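Local atomic coordinates of D-alanyl transferase DltD (Enterococcus faecium TX0133A04, PDB entry 6PFX), a protein that probably takes part in transferring D-alanine to lipoteichoic acid in cell-wall biogenesis of a Gram-positive bacterium. Residues Phe117-Leu130 and Leu147-Leu159. Residues are numbered along the deposited sequence; the frame is centred on the assembly and turned at random.
Sequences FNTYYSELQTYDWL and LLTFSKVKENDTL
Phe117 stacks face to face on Phe150 at one end of a largely buried contact between two broken helical segments, with helix ends and linkers taking part, in the helical part of a DltD chain whose parallel five-stranded sheet fits the SGNH-hydrolase clan. Two pairs of short helices meet here, each with a break between them: 114-120 and 123-132 against 151-154 and 157-167. The phenyl planes lie 8° apart with centroids only 3.8 Å from each other, a close overlap suited to two flat, apolar rings. With CG anti to the backbone N (chi1 173°), the Phe117 ring lies over Phe150, and Leu147 CD2 and Val153 CG2 close on its edge. Tyr121, at the break between its two helices, serves both apolar and polar neighbours. Val153 CG2 makes an off-centre CH-pi contact with the Tyr121 ring, and Tyr121 OH lies 2.7 Å from water 3, which in turn donates to Glu123 OE2. At the more exposed border, the extended aliphatic chain of Lys152 passes Asn118, and water 1 joins Asn118 OD1 to Lys152 N. Farther along, Leu159 CD1 presses tightly on Leu130 CD1 at 3.5 Å. Asn156 suits an N-cap because its short amide carries an acceptor, OD1, which takes Leu159 N at 3.1 Å; its donor, ND2, crosses to the other segment. Tyr127 OH, also bonded to Gln183, accepts from Asn156 ND2 at 2.9 Å, close to the amide plane but bent, with an N-H...O angle of 138°.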
# COMPACT_ATOMS: atom_id res chain seq x y z
N PHE A 117 -10.04 -0.83 -9.18
CA PHE A 117 -10.85 -1.67 -8.31
C PHE A 117 -11.14 -3.00 -8.98
O PHE A 117 -11.01 -4.07 -8.36
CB PHE A 117 -12.16 -0.97 -7.96
CG PHE A 117 -13.10 -1.85 -7.21
CD1 PHE A 117 -12.99 -2.01 -5.84
CD2 PHE A 117 -14.06 -2.58 -7.88
CE1 PHE A 117 -13.83 -2.85 -5.16
CE2 PHE A 117 -14.91 -3.43 -7.20
CZ PHE A 117 -14.79 -3.56 -5.84
N ASN A 118 -11.52 -2.96 -10.26
CA ASN A 118 -11.92 -4.18 -10.97
C ASN A 118 -10.76 -5.17 -11.09
O ASN A 118 -10.98 -6.38 -11.04
CB ASN A 118 -12.45 -3.83 -12.36
CG ASN A 118 -13.79 -3.11 -12.32
OD1 ASN A 118 -14.48 -3.10 -11.30
ND2 ASN A 118 -14.16 -2.49 -13.43
N THR A 119 -9.54 -4.67 -11.28
CA THR A 119 -8.40 -5.57 -11.44
C THR A 119 -8.19 -6.45 -10.22
O THR A 119 -7.86 -7.63 -10.34
CB THR A 119 -7.13 -4.78 -11.73
OG1 THR A 119 -7.28 -4.08 -12.96
CG2 THR A 119 -5.92 -5.70 -11.81
N TYR A 120 -8.37 -5.89 -9.02
CA TYR A 120 -8.08 -6.61 -7.79
C TYR A 120 -9.32 -7.09 -7.06
O TYR A 120 -9.19 -7.81 -6.06
CB TYR A 120 -7.21 -5.75 -6.88
CG TYR A 120 -5.89 -5.44 -7.52
CD1 TYR A 120 -4.84 -6.34 -7.42
CD2 TYR A 120 -5.70 -4.28 -8.26
CE1 TYR A 120 -3.62 -6.09 -8.01
CE2 TYR A 120 -4.48 -4.02 -8.87
CZ TYR A 120 -3.45 -4.93 -8.73
OH TYR A 120 -2.22 -4.70 -9.32
N TYR A 121 -10.52 -6.74 -7.53
CA TYR A 121 -11.73 -7.21 -6.88
C TYR A 121 -11.71 -8.73 -6.81
O TYR A 121 -11.56 -9.40 -7.84
CB TYR A 121 -12.97 -6.74 -7.63
CG TYR A 121 -14.23 -7.39 -7.09
CD1 TYR A 121 -14.65 -7.16 -5.79
CD2 TYR A 121 -14.99 -8.24 -7.88
CE1 TYR A 121 -15.80 -7.76 -5.29
CE2 TYR A 121 -16.14 -8.84 -7.39
CZ TYR A 121 -16.54 -8.59 -6.09
OH TYR A 121 -17.68 -9.18 -5.59
N SER A 122 -11.87 -9.26 -5.60
CA SER A 122 -11.77 -10.69 -5.33
C SER A 122 -13.07 -11.13 -4.68
O SER A 122 -13.37 -10.73 -3.55
CB SER A 122 -10.60 -10.97 -4.38
OG SER A 122 -10.62 -12.32 -3.98
N GLU A 123 -13.85 -11.93 -5.40
CA GLU A 123 -15.04 -12.52 -4.79
C GLU A 123 -14.66 -13.35 -3.58
O GLU A 123 -15.38 -13.37 -2.57
CB GLU A 123 -15.79 -13.39 -5.80
CG GLU A 123 -16.62 -12.62 -6.81
CD GLU A 123 -17.28 -13.53 -7.82
OE1 GLU A 123 -16.60 -14.43 -8.36
OE2 GLU A 123 -18.49 -13.36 -8.07
N LEU A 124 -13.54 -14.08 -3.66
CA LEU A 124 -13.10 -14.93 -2.55
C LEU A 124 -12.92 -14.10 -1.29
O LEU A 124 -13.42 -14.46 -0.22
CB LEU A 124 -11.80 -15.65 -2.92
CG LEU A 124 -11.09 -16.44 -1.82
CD1 LEU A 124 -11.96 -17.54 -1.21
CD2 LEU A 124 -9.77 -17.04 -2.32
N GLN A 125 -12.20 -12.98 -1.40
CA GLN A 125 -11.92 -12.17 -0.22
C GLN A 125 -13.16 -11.43 0.25
O GLN A 125 -13.32 -11.21 1.46
CB GLN A 125 -10.79 -11.19 -0.55
CG GLN A 125 -9.47 -11.90 -0.78
CD GLN A 125 -8.36 -10.97 -1.17
OE1 GLN A 125 -8.59 -9.82 -1.53
NE2 GLN A 125 -7.13 -11.47 -1.10
N THR A 126 -14.03 -11.03 -0.68
CA THR A 126 -15.29 -10.40 -0.30
C THR A 126 -16.15 -11.38 0.50
O THR A 126 -16.67 -11.03 1.57
CB THR A 126 -16.03 -9.92 -1.55
OG1 THR A 126 -15.21 -9.00 -2.28
CG2 THR A 126 -17.33 -9.22 -1.17
N TYR A 127 -16.27 -12.61 0.01
CA TYR A 127 -17.04 -13.62 0.73
C TYR A 127 -16.37 -13.97 2.05
O TYR A 127 -17.04 -14.19 3.06
CB TYR A 127 -17.22 -14.86 -0.13
CG TYR A 127 -18.06 -14.71 -1.38
CD1 TYR A 127 -18.64 -13.50 -1.72
CD2 TYR A 127 -18.28 -15.80 -2.22
CE1 TYR A 127 -19.41 -13.37 -2.85
CE2 TYR A 127 -19.05 -15.67 -3.35
CZ TYR A 127 -19.60 -14.46 -3.67
OH TYR A 127 -20.36 -14.31 -4.80
N ASP A 128 -15.03 -14.03 2.06
CA ASP A 128 -14.32 -14.23 3.31
C ASP A 128 -14.81 -13.24 4.37
O ASP A 128 -15.08 -13.60 5.52
CB ASP A 128 -12.81 -13.99 3.12
CG ASP A 128 -12.08 -15.17 2.49
OD1 ASP A 128 -12.62 -16.30 2.44
OD2 ASP A 128 -10.94 -14.95 2.03
N TRP A 129 -14.90 -11.96 3.98
CA TRP A 129 -15.34 -10.92 4.90
C TRP A 129 -16.77 -11.18 5.36
O TRP A 129 -17.05 -11.19 6.57
CB TRP A 129 -15.24 -9.58 4.18
CG TRP A 129 -16.09 -8.49 4.73
CD1 TRP A 129 -16.08 -8.00 6.01
CD2 TRP A 129 -17.06 -7.72 4.01
NE1 TRP A 129 -17.00 -6.98 6.12
CE2 TRP A 129 -17.61 -6.79 4.91
CE3 TRP A 129 -17.52 -7.73 2.69
CZ2 TRP A 129 -18.60 -5.88 4.53
CZ3 TRP A 129 -18.50 -6.82 2.32
CH2 TRP A 129 -19.03 -5.91 3.23
N LEU A 130 -17.67 -11.45 4.42
CA LEU A 130 -19.07 -11.64 4.78
C LEU A 130 -19.25 -12.79 5.76
O LEU A 130 -20.02 -12.69 6.72
CB LEU A 130 -19.91 -11.89 3.53
CG LEU A 130 -20.04 -10.71 2.56
CD1 LEU A 130 -20.78 -11.11 1.30
CD2 LEU A 130 -20.74 -9.54 3.21
N LEU A 147 -18.75 -0.77 -1.95
CA LEU A 147 -18.82 -1.85 -2.92
C LEU A 147 -20.04 -1.71 -3.81
O LEU A 147 -19.98 -2.04 -5.00
CB LEU A 147 -18.86 -3.19 -2.20
CG LEU A 147 -17.56 -3.56 -1.49
CD1 LEU A 147 -17.68 -4.83 -0.71
CD2 LEU A 147 -16.40 -3.72 -2.49
N LEU A 148 -21.15 -1.21 -3.26
CA LEU A 148 -22.38 -1.06 -4.01
C LEU A 148 -22.32 0.01 -5.09
O LEU A 148 -23.29 0.15 -5.84
CB LEU A 148 -23.54 -0.74 -3.08
CG LEU A 148 -24.08 -1.92 -2.28
CD1 LEU A 148 -24.94 -1.44 -1.14
CD2 LEU A 148 -24.85 -2.85 -3.19
N THR A 149 -21.22 0.77 -5.18
CA THR A 149 -21.06 1.77 -6.23
C THR A 149 -20.32 1.23 -7.45
O THR A 149 -20.25 1.92 -8.47
CB THR A 149 -20.37 3.05 -5.71
OG1 THR A 149 -18.97 2.82 -5.46
CG2 THR A 149 -21.05 3.54 -4.44
N PHE A 150 -19.78 0.03 -7.37
CA PHE A 150 -18.98 -0.54 -8.45
C PHE A 150 -19.83 -1.54 -9.24
O PHE A 150 -20.40 -2.46 -8.66
CB PHE A 150 -17.74 -1.23 -7.89
CG PHE A 150 -16.73 -0.28 -7.33
CD1 PHE A 150 -15.92 0.46 -8.17
CD2 PHE A 150 -16.58 -0.12 -5.96
CE1 PHE A 150 -14.98 1.35 -7.67
CE2 PHE A 150 -15.63 0.76 -5.45
CZ PHE A 150 -14.82 1.50 -6.31
N SER A 151 -19.88 -1.35 -10.56
CA SER A 151 -20.75 -2.18 -11.39
C SER A 151 -20.38 -3.65 -11.32
O SER A 151 -21.26 -4.51 -11.39
CB SER A 151 -20.71 -1.67 -12.83
OG SER A 151 -21.23 -0.36 -12.90
N LYS A 152 -19.09 -3.96 -11.18
CA LYS A 152 -18.69 -5.36 -11.12
C LYS A 152 -19.34 -6.06 -9.94
O LYS A 152 -19.69 -7.24 -10.03
CB LYS A 152 -17.17 -5.48 -11.05
CG LYS A 152 -16.64 -6.86 -11.39
CD LYS A 152 -15.18 -6.81 -11.81
CE LYS A 152 -14.78 -8.06 -12.58
NZ LYS A 152 -13.37 -8.02 -13.04
N VAL A 153 -19.51 -5.36 -8.82
CA VAL A 153 -20.19 -5.93 -7.67
C VAL A 153 -21.68 -6.10 -7.96
O VAL A 153 -22.28 -7.12 -7.61
CB VAL A 153 -19.94 -5.05 -6.43
CG1 VAL A 153 -20.85 -5.44 -5.27
CG2 VAL A 153 -18.48 -5.11 -6.02
N LYS A 154 -22.29 -5.10 -8.62
CA LYS A 154 -23.70 -5.12 -8.94
C LYS A 154 -24.08 -6.24 -9.91
O LYS A 154 -25.25 -6.61 -9.99
CB LYS A 154 -24.12 -3.78 -9.58
CG LYS A 154 -23.90 -2.52 -8.74
CD LYS A 154 -24.79 -2.47 -7.50
CE LYS A 154 -26.28 -2.45 -7.86
NZ LYS A 154 -27.15 -2.19 -6.67
N GLU A 155 -23.11 -6.78 -10.66
CA GLU A 155 -23.39 -7.91 -11.52
C GLU A 155 -23.93 -9.10 -10.73
O GLU A 155 -24.60 -9.97 -11.30
CB GLU A 155 -22.12 -8.40 -12.21
CG GLU A 155 -21.50 -7.44 -13.19
CD GLU A 155 -20.18 -7.97 -13.74
OE1 GLU A 155 -19.89 -9.18 -13.54
OE2 GLU A 155 -19.42 -7.19 -14.34
N ASN A 156 -23.62 -9.15 -9.44
CA ASN A 156 -23.93 -10.28 -8.56
C ASN A 156 -25.13 -9.89 -7.70
O ASN A 156 -24.98 -9.19 -6.70
CB ASN A 156 -22.70 -10.55 -7.70
CG ASN A 156 -22.81 -11.83 -6.90
OD1 ASN A 156 -23.90 -12.28 -6.56
ND2 ASN A 156 -21.66 -12.42 -6.59
N ASP A 157 -26.32 -10.38 -8.08
CA ASP A 157 -27.54 -9.94 -7.42
C ASP A 157 -27.66 -10.48 -6.00
O ASP A 157 -28.14 -9.79 -5.10
CB ASP A 157 -28.77 -10.34 -8.24
CG ASP A 157 -28.94 -9.48 -9.48
OD1 ASP A 157 -28.45 -8.33 -9.49
OD2 ASP A 157 -29.57 -9.96 -10.45
N THR A 158 -27.23 -11.72 -5.77
CA THR A 158 -27.26 -12.27 -4.42
C THR A 158 -26.37 -11.46 -3.49
O THR A 158 -26.78 -11.06 -2.39
CB THR A 158 -26.85 -13.74 -4.46
OG1 THR A 158 -27.75 -14.43 -5.34
CG2 THR A 158 -26.91 -14.35 -3.07
N LEU A 159 -25.13 -11.18 -3.92
CA LEU A 159 -24.23 -10.37 -3.10
C LEU A 159 -24.79 -8.97 -2.88
O LEU A 159 -24.72 -8.43 -1.78
CB LEU A 159 -22.85 -10.32 -3.75
CG LEU A 159 -21.85 -9.29 -3.22
CD1 LEU A 159 -21.43 -9.64 -1.80
CD2 LEU A 159 -20.62 -9.21 -4.11
O HOH W 1 -16.94 -1.92 -11.31
O HOH W 2 -11.32 -8.91 -10.45
O HOH W 3 -19.00 -10.61 -7.45